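PDB 4J6F: putative alcohol dehydrogenase from Sinorhizobium meliloti, which probably oxidises alcohols with a nicotinamide cofactor, as a member of the medium-chain dehydrogenase/reductase family. Local coordinates for residues 28-33 against 54-59; 62-67 against 116-121; 107-112 against 161-166; 130-135 against 173-178. One frame throughout, in Å; residues are numbered along the deposited sequence.

Interaction 1. Residues 28-33 against 54-59; sequences HSVPKT and VPVPAP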
loop_
_atom_site.group_PDB
_atom_site.type_symbol
_atom_site.label_atom_id
_atom_site.label_comp_id
_atom_site.label_asym_id
_atom_site.label_seq_id
_atom_site.Cartn_x
_atom_site.Cartn_y
_atom_site.Cartn_z
ATOM N N HIS A 28 3.353 23.634 -46.386
ATOM C CA HIS A 28 2.174 23.866 -47.237
ATOM C C HIS A 28 1.571 22.622 -47.878
ATOM O O HIS A 28 0.690 22.718 -48.726
ATOM C CB HIS A 28 2.466 24.930 -48.282
ATOM C CG HIS A 28 2.773 26.260 -47.688
ATOM N ND1 HIS A 28 4.037 26.802 -47.695
ATOM C CD2 HIS A 28 1.990 27.138 -47.017
ATOM C CE1 HIS A 28 4.018 27.970 -47.081
ATOM N NE2 HIS A 28 2.787 28.196 -46.657
ATOM N N SER A 29 2.043 21.461 -47.445
ATOM C CA SER A 29 1.475 20.178 -47.823
ATOM C C SER A 29 0.405 19.721 -46.834
ATOM O O SER A 29 -0.183 18.654 -47.012
ATOM C CB SER A 29 2.577 19.123 -47.852
ATOM O OG SER A 29 3.531 19.417 -48.853
ATOM N N VAL A 30 0.171 20.506 -45.785
ATOM C CA VAL A 30 -0.790 20.152 -44.746
ATOM C C VAL A 30 -2.213 20.361 -45.264
ATOM O O VAL A 30 -2.606 21.499 -45.526
ATOM C CB VAL A 30 -0.577 21.014 -43.490
ATOM C CG1 VAL A 30 -1.519 20.592 -42.377
ATOM C CG2 VAL A 30 0.870 20.940 -43.042
ATOM N N PRO A 31 -2.990 19.265 -45.409
ATOM C CA PRO A 31 -4.347 19.335 -45.981
ATOM C C PRO A 31 -5.373 19.857 -44.974
ATOM O O PRO A 31 -5.054 20.008 -43.799
ATOM C CB PRO A 31 -4.639 17.874 -46.364
ATOM C CG PRO A 31 -3.822 17.056 -45.410
ATOM C CD PRO A 31 -2.628 17.886 -45.008
ATOM N N LYS A 32 -6.590 20.140 -45.424
ATOM C CA LYS A 32 -7.619 20.642 -44.510
ATOM C C LYS A 32 -8.432 19.511 -43.855
ATOM O O LYS A 32 -9.010 19.694 -42.779
ATOM C CB LYS A 32 -8.511 21.698 -45.183
ATOM C CG LYS A 32 -7.777 22.944 -45.713
ATOM C CD LYS A 32 -6.967 23.708 -44.651
ATOM C CE LYS A 32 -6.924 25.219 -44.881
ATOM N NZ LYS A 32 -6.498 25.623 -46.257
ATOM N N THR A 33 -8.459 18.339 -44.487
ATOM C CA THR A 33 -9.032 17.151 -43.858
ATOM C C THR A 33 -8.012 16.007 -43.844
ATOM O O THR A 33 -7.040 16.010 -44.607
ATOM C CB THR A 33 -10.361 16.704 -44.520
ATOM O OG1 THR A 33 -10.128 16.318 -45.879
ATOM C CG2 THR A 33 -11.406 17.820 -44.475
ATOM N N VAL A 54 -11.725 13.996 -41.700
ATOM C CA VAL A 54 -11.771 14.530 -40.347
ATOM C C VAL A 54 -11.003 15.841 -40.312
ATOM O O VAL A 54 -9.918 15.924 -40.867
ATOM C CB VAL A 54 -11.083 13.549 -39.386
ATOM C CG1 VAL A 54 -11.248 13.983 -37.943
ATOM C CG2 VAL A 54 -11.609 12.145 -39.596
ATOM N N PRO A 55 -11.551 16.878 -39.690
ATOM C CA PRO A 55 -10.838 18.159 -39.727
ATOM C C PRO A 55 -9.425 18.029 -39.158
ATOM O O PRO A 55 -9.239 17.403 -38.110
ATOM C CB PRO A 55 -11.694 19.080 -38.838
ATOM C CG PRO A 55 -13.031 18.430 -38.755
ATOM C CD PRO A 55 -12.783 16.952 -38.876
ATOM N N VAL A 56 -8.444 18.587 -39.871
ATOM C CA VAL A 56 -7.076 18.672 -39.376
ATOM C C VAL A 56 -7.094 19.773 -38.332
ATOM O O VAL A 56 -7.590 20.862 -38.605
ATOM C CB VAL A 56 -6.074 19.013 -40.504
ATOM C CG1 VAL A 56 -4.719 19.438 -39.937
ATOM C CG2 VAL A 56 -5.908 17.829 -41.446
ATOM N N PRO A 57 -6.586 19.490 -37.122
ATOM C CA PRO A 57 -6.659 20.532 -36.090
ATOM C C PRO A 57 -5.712 21.684 -36.395
ATOM O O PRO A 57 -4.729 21.506 -37.118
ATOM C CB PRO A 57 -6.257 19.802 -34.807
ATOM C CG PRO A 57 -5.499 18.603 -35.259
ATOM C CD PRO A 57 -6.011 18.229 -36.617
ATOM N N ALA A 58 -6.038 22.860 -35.875
ATOM C CA ALA A 58 -5.197 24.042 -36.037
ATOM C C ALA A 58 -4.486 24.300 -34.715
ATOM O O ALA A 58 -5.152 24.472 -33.690
ATOM C CB ALA A 58 -6.037 25.248 -36.430
ATOM N N PRO A 59 -3.135 24.325 -34.724
ATOM C CA PRO A 59 -2.411 24.563 -33.472
ATOM C C PRO A 59 -2.826 25.888 -32.829
ATOM O O PRO A 59 -2.727 26.952 -33.458
ATOM C CB PRO A 59 -0.943 24.589 -33.903
ATOM C CG PRO A 59 -0.983 24.900 -35.366
ATOM C CD PRO A 59 -2.220 24.220 -35.873
#
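V30, in the loop before strand 33-39, meets V56 through its CG1 methyl, 4.2 Å from CG1 of V56, an apolar touch between two crossing branches. P31 contributes its carbonyl more than its ring: P31 O lies 3.3 Å from CG2 of V56. The V56 side chain turns toward the loop with CG1 anti to the backbone N (chi1 166°). This puts CG1 near V30 and leaves CG2 over the loop backbone. K32 points its CB away and takes part through its backbone. V56 N donates to K32 O over 3.2 Å in a nearly straight bond (176°), with the donor well above the carbonyl plane. T33 pairs with P55 as a non-hydrogen-bonded antiparallel bridge whose side chains diverge. T33 CA also makes a CA-H...O contact with V54 O at 3.4 Å. Cutting V56 back to an alanine is likely to open a gap beside the P31 carbonyl and to cost V30 CG1 its contact on this side. This is a surface contact. It brings the start of strand 33-39 beside the end of strand 53-55. Y165 of strand 165-169 packs on P31 and V56, while L65 of strand 63-72 packs on V30.

Interaction 2. Residues 62-67 against 116-121; sequences GEVLIK and GHIVAV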
loop_
_atom_site.group_PDB
_atom_site.type_symbol
_atom_site.label_atom_id
_atom_site.label_comp_id
_atom_site.label_asym_id
_atom_site.label_seq_id
_atom_site.Cartn_x
_atom_site.Cartn_y
_atom_site.Cartn_z
ATOM N N GLY A 62 0.676 28.322 -28.159
ATOM C CA GLY A 62 1.573 27.411 -27.448
ATOM C C GLY A 62 1.589 25.958 -27.913
ATOM O O GLY A 62 2.262 25.123 -27.304
ATOM N N GLU A 63 0.854 25.646 -28.980
ATOM C CA GLU A 63 0.807 24.288 -29.531
ATOM C C GLU A 63 1.641 24.166 -30.805
ATOM O O GLU A 63 1.869 25.152 -31.509
ATOM C CB GLU A 63 -0.628 23.892 -29.877
ATOM C CG GLU A 63 -1.547 23.600 -28.703
ATOM C CD GLU A 63 -2.999 23.366 -29.130
ATOM O OE1 GLU A 63 -3.840 23.050 -28.263
ATOM O OE2 GLU A 63 -3.317 23.507 -30.329
ATOM N N VAL A 64 2.099 22.950 -31.090
ATOM C CA VAL A 64 2.582 22.584 -32.420
ATOM C C VAL A 64 1.579 21.656 -33.106
ATOM O O VAL A 64 0.666 21.110 -32.455
ATOM C CB VAL A 64 3.950 21.861 -32.377
ATOM C CG1 VAL A 64 5.067 22.836 -32.068
ATOM C CG2 VAL A 64 3.935 20.718 -31.382
ATOM N N LEU A 65 1.757 21.484 -34.417
ATOM C CA LEU A 65 1.034 20.460 -35.174
ATOM C C LEU A 65 2.015 19.490 -35.794
ATOM O O LEU A 65 2.895 19.906 -36.542
ATOM C CB LEU A 65 0.199 21.098 -36.270
ATOM C CG LEU A 65 -0.564 20.146 -37.181
ATOM C CD1 LEU A 65 -1.855 19.724 -36.505
ATOM C CD2 LEU A 65 -0.845 20.823 -38.518
ATOM N N ILE A 66 1.886 18.201 -35.487
ATOM C CA ILE A 66 2.823 17.216 -36.055
ATOM C C ILE A 66 2.177 16.330 -37.102
ATOM O O ILE A 66 0.977 16.071 -37.054
ATOM C CB ILE A 66 3.491 16.318 -34.991
ATOM C CG1 ILE A 66 2.448 15.499 -34.227
ATOM C CG2 ILE A 66 4.346 17.143 -34.043
ATOM C CD1 ILE A 66 3.069 14.519 -33.251
ATOM N N LYS A 67 2.984 15.876 -38.049
ATOM C CA LYS A 67 2.555 14.853 -38.976
ATOM C C LYS A 67 2.954 13.498 -38.382
ATOM O O LYS A 67 4.151 13.171 -38.296
ATOM C CB LYS A 67 3.179 15.075 -40.353
ATOM C CG LYS A 67 3.013 13.881 -41.264
ATOM C CD LYS A 67 2.781 14.245 -42.718
ATOM C CE LYS A 67 2.231 13.033 -43.452
ATOM N NZ LYS A 67 2.742 13.036 -44.841
ATOM N N GLY A 116 6.187 12.022 -34.424
ATOM C CA GLY A 116 5.963 12.715 -35.697
ATOM C C GLY A 116 6.893 13.883 -35.982
ATOM O O GLY A 116 7.879 14.100 -35.278
ATOM N N HIS A 117 6.553 14.645 -37.022
ATOM C CA HIS A 117 7.335 15.805 -37.474
ATOM C C HIS A 117 6.498 17.084 -37.373
ATOM O O HIS A 117 5.376 17.143 -37.877
ATOM C CB HIS A 117 7.841 15.563 -38.899
ATOM C CG HIS A 117 8.782 14.403 -38.994
ATOM N ND1 HIS A 117 10.144 14.556 -39.154
ATOM C CD2 HIS A 117 8.564 13.068 -38.889
ATOM C CE1 HIS A 117 10.721 13.364 -39.171
ATOM N NE2 HIS A 117 9.784 12.445 -39.006
ATOM N N ILE A 118 7.025 18.091 -36.682
ATOM C CA ILE A 118 6.307 19.343 -36.524
ATOM C C ILE A 118 6.199 20.005 -37.885
ATOM O O ILE A 118 7.213 20.252 -38.529
ATOM C CB ILE A 118 7.035 20.296 -35.563
ATOM C CG1 ILE A 118 7.222 19.630 -34.190
ATOM C CG2 ILE A 118 6.283 21.621 -35.463
ATOM C CD1 ILE A 118 7.741 20.557 -33.122
ATOM N N VAL A 119 4.979 20.283 -38.326
ATOM C CA VAL A 119 4.768 20.889 -39.638
ATOM C C VAL A 119 4.172 22.293 -39.564
ATOM O O VAL A 119 4.253 23.046 -40.521
ATOM C CB VAL A 119 3.889 20.002 -40.550
ATOM C CG1 VAL A 119 4.616 18.724 -40.919
ATOM C CG2 VAL A 119 2.560 19.675 -39.888
ATOM N N ALA A 120 3.551 22.628 -38.439
ATOM C CA ALA A 120 2.921 23.926 -38.247
ATOM C C ALA A 120 3.087 24.305 -36.789
ATOM O O ALA A 120 3.193 23.421 -35.924
ATOM C CB ALA A 120 1.447 23.859 -38.598
ATOM N N VAL A 121 3.103 25.606 -36.508
ATOM C CA VAL A 121 3.149 26.054 -35.123
ATOM C C VAL A 121 2.133 27.149 -34.810
ATOM O O VAL A 121 1.789 27.937 -35.672
ATOM C CB VAL A 121 4.570 26.494 -34.697
ATOM C CG1 VAL A 121 5.593 25.439 -35.081
ATOM C CG2 VAL A 121 4.939 27.838 -35.302
#
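The H117 imidazole is the flat group here, and the carbonyl oxygen of K67 lies at its edge, near the ring plane. The far end of the ring looks to other parts of the chain: NE2 is hydrogen-bonded to D182, and R133 packs against the ring. The H117 backbone pairs with K67 in both directions. K67 N donates to H117 O at 2.7 Å, and H117 N returns a bond to K67 O at 3.1 Å. Further along, L65 N bonds A120 O at 2.8 Å. L65 O receives V119 N at 2.8 Å and also takes a weak bond from A120 N.

V64, I66, I118 and V121 share one face of the sheet; I118 packs on V64 and I66, and V121 touches V64. I118 has CG1 anti to its carbonyl carbon (chi1 -58°). This arrangement lets it reach both neighbours: CD1 meets V64 CG1 at 3.7 Å, and CG1 meets I66 CG2 at 3.8 Å. Replacing I118 by alanine would probably strip both residues of these partners and leave a gap between them. L65 and A120 lie on the other face, with K67 and H117, and there L65 CD2 touches A120 CB at 3.8 Å. The same methyl also meets V119 CG2. E63, at the strand start, makes a salt bridge with R158.

V119 and A120 both stand opposite L65 and shift the register by one. This is a classic beta bulge, set in an antiparallel strand pair of the GroES-like domain of medium-chain dehydrogenases.

Interaction 3. Residues 107-112 against 161-166; sequences PRIQGT and GYAEYM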
loop_
_atom_site.group_PDB
_atom_site.type_symbol
_atom_site.label_atom_id
_atom_site.label_comp_id
_atom_site.label_asym_id
_atom_site.label_seq_id
_atom_site.Cartn_x
_atom_site.Cartn_y
_atom_site.Cartn_z
ATOM N N PRO A 107 -16.740 12.002 -31.188
ATOM C CA PRO A 107 -15.684 11.016 -31.461
ATOM C C PRO A 107 -14.331 11.414 -30.878
ATOM O O PRO A 107 -14.071 12.593 -30.703
ATOM C CB PRO A 107 -15.610 11.007 -32.989
ATOM C CG PRO A 107 -15.991 12.386 -33.369
ATOM C CD PRO A 107 -17.025 12.830 -32.374
ATOM N N ARG A 108 -13.489 10.432 -30.588
ATOM C CA ARG A 108 -12.155 10.687 -30.040
ATOM C C ARG A 108 -11.118 9.904 -30.817
ATOM O O ARG A 108 -11.287 8.716 -31.056
ATOM C CB ARG A 108 -12.091 10.310 -28.545
ATOM C CG ARG A 108 -10.691 10.051 -27.988
ATOM C CD ARG A 108 -9.883 11.322 -27.708
ATOM N NE ARG A 108 -10.499 12.134 -26.663
ATOM C CZ ARG A 108 -11.123 13.292 -26.873
ATOM N NH1 ARG A 108 -11.665 13.947 -25.853
ATOM N NH2 ARG A 108 -11.190 13.799 -28.096
ATOM N N ILE A 109 -10.055 10.577 -31.223
ATOM C CA ILE A 109 -8.913 9.873 -31.760
ATOM C C ILE A 109 -8.062 9.418 -30.579
ATOM O O ILE A 109 -7.555 10.248 -29.814
ATOM C CB ILE A 109 -8.060 10.777 -32.678
ATOM C CG1 ILE A 109 -8.889 11.249 -33.872
ATOM C CG2 ILE A 109 -6.797 10.036 -33.130
ATOM C CD1 ILE A 109 -8.360 12.490 -34.551
ATOM N N GLN A 110 -7.901 8.110 -30.433
ATOM C CA GLN A 110 -7.036 7.558 -29.381
ATOM C C GLN A 110 -5.547 7.527 -29.830
ATOM O O GLN A 110 -5.186 8.062 -30.892
ATOM C CB GLN A 110 -7.528 6.160 -28.970
ATOM C CG GLN A 110 -9.020 6.077 -28.678
ATOM C CD GLN A 110 -9.439 4.736 -28.124
ATOM O OE1 GLN A 110 -10.034 3.928 -28.836
ATOM N NE2 GLN A 110 -9.127 4.482 -26.843
ATOM N N GLY A 111 -4.688 6.899 -29.026
ATOM C CA GLY A 111 -3.281 6.753 -29.377
ATOM C C GLY A 111 -2.442 7.634 -28.490
ATOM O O GLY A 111 -2.592 8.856 -28.505
ATOM N N THR A 112 -1.614 7.002 -27.669
ATOM C CA THR A 112 -0.792 7.692 -26.690
ATOM C C THR A 112 0.663 7.871 -27.080
ATOM O O THR A 112 1.245 8.913 -26.842
ATOM C CB THR A 112 -0.834 6.961 -25.341
ATOM O OG1 THR A 112 -0.669 5.563 -25.557
ATOM C CG2 THR A 112 -2.148 7.171 -24.674
ATOM N N GLY A 161 -2.823 10.006 -31.341
ATOM C CA GLY A 161 -2.044 9.717 -32.547
ATOM C C GLY A 161 -2.568 8.749 -33.605
ATOM O O GLY A 161 -1.869 8.467 -34.582
ATOM N N TYR A 162 -3.774 8.233 -33.445
ATOM C CA TYR A 162 -4.329 7.392 -34.493
ATOM C C TYR A 162 -4.996 8.248 -35.555
ATOM O O TYR A 162 -6.174 8.117 -35.835
ATOM C CB TYR A 162 -5.315 6.394 -33.911
ATOM C CG TYR A 162 -4.675 5.407 -32.981
ATOM C CD1 TYR A 162 -3.381 4.983 -33.185
ATOM C CD2 TYR A 162 -5.362 4.903 -31.898
ATOM C CE1 TYR A 162 -2.787 4.086 -32.334
ATOM C CE2 TYR A 162 -4.774 4.007 -31.042
ATOM C CZ TYR A 162 -3.487 3.604 -31.268
ATOM O OH TYR A 162 -2.906 2.705 -30.430
ATOM N N ALA A 163 -4.185 9.095 -36.165
ATOM C CA ALA A 163 -4.579 10.063 -37.177
ATOM C C ALA A 163 -3.310 10.472 -37.931
ATOM O O ALA A 163 -2.199 10.081 -37.521
ATOM C CB ALA A 163 -5.209 11.266 -36.512
ATOM N N GLU A 164 -3.462 11.229 -39.028
ATOM C CA GLU A 164 -2.307 11.705 -39.819
ATOM C C GLU A 164 -1.630 12.939 -39.202
ATOM O O GLU A 164 -0.445 13.180 -39.440
ATOM C CB GLU A 164 -2.699 11.997 -41.263
ATOM C CG GLU A 164 -3.128 10.767 -42.040
ATOM C CD GLU A 164 -3.639 11.076 -43.446
ATOM O OE1 GLU A 164 -4.461 12.008 -43.634
ATOM O OE2 GLU A 164 -3.220 10.357 -44.374
ATOM N N TYR A 165 -2.384 13.703 -38.410
ATOM C CA TYR A 165 -1.887 14.920 -37.781
ATOM C C TYR A 165 -2.390 15.038 -36.357
ATOM O O TYR A 165 -3.468 14.553 -36.037
ATOM C CB TYR A 165 -2.317 16.150 -38.583
ATOM C CG TYR A 165 -1.764 16.159 -39.979
ATOM C CD1 TYR A 165 -0.476 16.630 -40.230
ATOM C CD2 TYR A 165 -2.513 15.673 -41.050
ATOM C CE1 TYR A 165 0.052 16.622 -41.508
ATOM C CE2 TYR A 165 -1.989 15.665 -42.336
ATOM C CZ TYR A 165 -0.707 16.140 -42.549
ATOM O OH TYR A 165 -0.177 16.145 -43.811
HETATM N N MSE A 166 -1.617 15.684 -35.497
HETATM C CA MSE A 166 -2.020 15.835 -34.106
HETATM C C MSE A 166 -1.568 17.165 -33.585
HETATM O O MSE A 166 -0.431 17.597 -33.847
HETATM C CB MSE A 166 -1.401 14.703 -33.294
HETATM C CG MSE A 166 -1.947 14.620 -31.877
HETATM SE SE MSE A 166 -0.813 13.352 -30.887
HETATM C CE MSE A 166 -1.223 13.997 -29.076
#
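Two backbone hydrogen bonds join Q110 and G111 to G161 and Y162. Y162 N donates to Q110 O at 2.9 Å (158°), with the donor tilted slightly from the carbonyl plane. G161 N donates to G111 O at 3.1 Å and approaches from above that carbonyl plane. The aromatic contact is a CH-pi interaction. G111 CA sits over one face of the Y162 ring, 3.6 Å from its centroid and 15° off the normal. With CG anti to the carbonyl carbon (chi1 -65°), the tyrosine ring lies over G111. F361 meets the same ring edge-to-face. Q110 CB rests near the ring at CD2, 3.9 Å away.

The apolar contacts come from I109. Its CG2 meets Y162 CB at 4.0 Å, and its CD1 meets A163 CB at 3.9 Å. The polar ends of Y162 and Q110 are both held by D77: the hydroxyl bonds its carboxylate, and Q110 NE2 bonds its carbonyl.

Y162 is the centre of an inverse gamma turn, closed by a weak bond from A163 N to G161 O. The turn precedes strand 165-169. The buried contact therefore joins two non-regular stretches, leading to strands 113-121 and 165-169, inside the GroES-like domain.

Interaction 4. Residues 130-135 against 173-178; sequences IGERVM and AHVVAT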
loop_
_atom_site.group_PDB
_atom_site.type_symbol
_atom_site.label_atom_id
_atom_site.label_comp_id
_atom_site.label_asym_id
_atom_site.label_seq_id
_atom_site.Cartn_x
_atom_site.Cartn_y
_atom_site.Cartn_z
ATOM N N ILE A 130 9.792 23.953 -36.708
ATOM C CA ILE A 130 9.256 23.206 -37.831
ATOM C C ILE A 130 10.325 22.268 -38.379
ATOM O O ILE A 130 11.496 22.629 -38.469
ATOM C CB ILE A 130 8.692 24.143 -38.909
ATOM C CG1 ILE A 130 7.304 24.628 -38.494
ATOM C CG2 ILE A 130 8.619 23.446 -40.263
ATOM C CD1 ILE A 130 6.836 25.863 -39.233
ATOM N N GLY A 131 9.918 21.046 -38.695
ATOM C CA GLY A 131 10.820 20.060 -39.283
ATOM C C GLY A 131 11.426 19.083 -38.295
ATOM O O GLY A 131 12.045 18.103 -38.707
ATOM N N GLU A 132 11.252 19.353 -36.998
ATOM C CA GLU A 132 11.804 18.519 -35.941
ATOM C C GLU A 132 11.066 17.196 -35.808
ATOM O O GLU A 132 9.850 17.132 -36.005
ATOM C CB GLU A 132 11.749 19.249 -34.613
ATOM C CG GLU A 132 12.973 20.089 -34.334
ATOM C CD GLU A 132 12.771 21.056 -33.181
ATOM O OE1 GLU A 132 11.887 20.818 -32.325
ATOM O OE2 GLU A 132 13.499 22.066 -33.136
ATOM N N ARG A 133 11.818 16.149 -35.476
ATOM C CA ARG A 133 11.270 14.831 -35.199
ATOM C C ARG A 133 11.031 14.757 -33.692
ATOM O O ARG A 133 11.974 14.828 -32.890
ATOM C CB ARG A 133 12.241 13.749 -35.682
ATOM C CG ARG A 133 11.658 12.346 -35.779
ATOM C CD ARG A 133 11.775 11.565 -34.465
ATOM N NE ARG A 133 13.148 11.437 -33.938
ATOM C CZ ARG A 133 13.930 10.364 -34.081
ATOM N NH1 ARG A 133 15.151 10.365 -33.551
ATOM N NH2 ARG A 133 13.499 9.288 -34.739
ATOM N N VAL A 134 9.765 14.645 -33.306
ATOM C CA VAL A 134 9.406 14.643 -31.894
ATOM C C VAL A 134 8.713 13.377 -31.394
ATOM O O VAL A 134 7.919 12.742 -32.099
ATOM C CB VAL A 134 8.561 15.869 -31.496
ATOM C CG1 VAL A 134 9.360 17.145 -31.705
ATOM C CG2 VAL A 134 7.237 15.902 -32.251
HETATM N N MSE A 135 9.050 13.026 -30.160
HETATM C CA MSE A 135 8.322 12.045 -29.392
HETATM C C MSE A 135 7.403 12.808 -28.490
HETATM O O MSE A 135 7.856 13.654 -27.718
HETATM C CB MSE A 135 9.342 11.306 -28.558
HETATM C CG MSE A 135 8.721 10.084 -27.905
HETATM SE SE MSE A 135 10.014 9.451 -26.571
HETATM C CE MSE A 135 8.773 9.227 -25.061
ATOM N N ALA A 173 6.311 18.154 -27.081
ATOM C CA ALA A 173 6.976 17.637 -28.255
ATOM C C ALA A 173 8.478 17.602 -27.999
ATOM O O ALA A 173 9.141 18.638 -28.036
ATOM C CB ALA A 173 6.640 18.492 -29.469
ATOM N N HIS A 174 9.017 16.418 -27.735
ATOM C CA HIS A 174 10.423 16.318 -27.368
ATOM C C HIS A 174 11.329 15.889 -28.505
ATOM O O HIS A 174 11.049 14.930 -29.233
ATOM C CB HIS A 174 10.609 15.388 -26.178
ATOM C CG HIS A 174 10.015 15.925 -24.921
ATOM N ND1 HIS A 174 10.761 16.594 -23.973
ATOM C CD2 HIS A 174 8.737 15.937 -24.476
ATOM C CE1 HIS A 174 9.969 16.983 -22.989
ATOM N NE2 HIS A 174 8.737 16.594 -23.268
ATOM N N VAL A 175 12.425 16.618 -28.658
ATOM C CA VAL A 175 13.436 16.212 -29.595
ATOM C C VAL A 175 14.386 15.319 -28.815
ATOM O O VAL A 175 15.004 15.759 -27.846
ATOM C CB VAL A 175 14.173 17.419 -30.194
ATOM C CG1 VAL A 175 15.369 16.960 -31.024
ATOM C CG2 VAL A 175 13.210 18.235 -31.037
ATOM N N VAL A 176 14.481 14.062 -29.231
ATOM C CA VAL A 176 15.314 13.092 -28.546
ATOM C C VAL A 176 16.634 12.847 -29.299
ATOM O O VAL A 176 16.636 12.460 -30.470
ATOM C CB VAL A 176 14.538 11.778 -28.340
ATOM C CG1 VAL A 176 15.292 10.849 -27.404
ATOM C CG2 VAL A 176 13.164 12.073 -27.764
ATOM N N ALA A 177 17.745 12.943 -28.590
ATOM C CA ALA A 177 19.036 12.789 -29.219
ATOM C C ALA A 177 19.325 11.314 -29.380
ATOM O O ALA A 177 20.024 10.709 -28.582
ATOM C CB ALA A 177 20.105 13.438 -28.368
ATOM N N THR A 178 18.769 10.745 -30.441
ATOM C CA THR A 178 18.893 9.311 -30.727
ATOM C C THR A 178 18.764 8.988 -32.206
ATOM O O THR A 178 18.134 9.717 -32.967
ATOM C CB THR A 178 17.901 8.446 -29.903
ATOM O OG1 THR A 178 18.037 7.076 -30.286
ATOM C CG2 THR A 178 16.450 8.879 -30.124
#
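M135 and H174 form an antiparallel hydrogen-bonded pair, with M135 N 2.9 Å from H174 O and H174 N 3.0 Å from M135 O, and the N-to-C directions of the short strands 133-135 and 173-175 differ by 119°, a strongly skewed antiparallel pair.

V134 packs through CG1, which meets A173 CB at 3.8 Å and V175 CG2 at 4.1 Å. With chi1 at -63°, CG1 is anti to the carbonyl carbon and faces both partners. The selenomethionine M135 meets V176 through its CB, 4.0 Å from V176 CG2, while the rest of its chain runs off from 173-178. The E132 chain crosses V175 at about a right angle, lying against V175 CG2, and OE1 makes a salt bridge with R129. R133 bends at chi2 and chi3 so that NH1 comes to 3.1 Å from T178 O, with that oxygen at the guanidinium edge, in plane. Its NH2 bonds L180 O and makes a salt bridge with D182.

H174 NE2 bonds a glycerol, probably from the crystallisation liquor, and the ring meets F336 of helix 333-344. The arrangement is a short antiparallel strand pairing within the GroES-like domain, at the side covered by that helix.

From the N terminus, interaction 1 closes first. It brings 54-59 back to 28-33 around the small antiparallel sheet. Interaction 2 follows in series, pairing strand 63-72 with strand 113-121 across a long loop. Interaction 3 opens at 107-112, before that loop closes, and ends at 161-166, so it crosses interaction 2. It also crosses interaction 4, which opens at 130-135 and closes at 173-178. Interaction 2 closes before interaction 4 opens, so these two are in series. They share a sheet: G116 O and V134 N, 2.8 Å apart, probably hydrogen bond. Strand 63-72 also neighbours 165-169, reached by interaction 3. Interaction 1 packs against both interaction 2 and interaction 3.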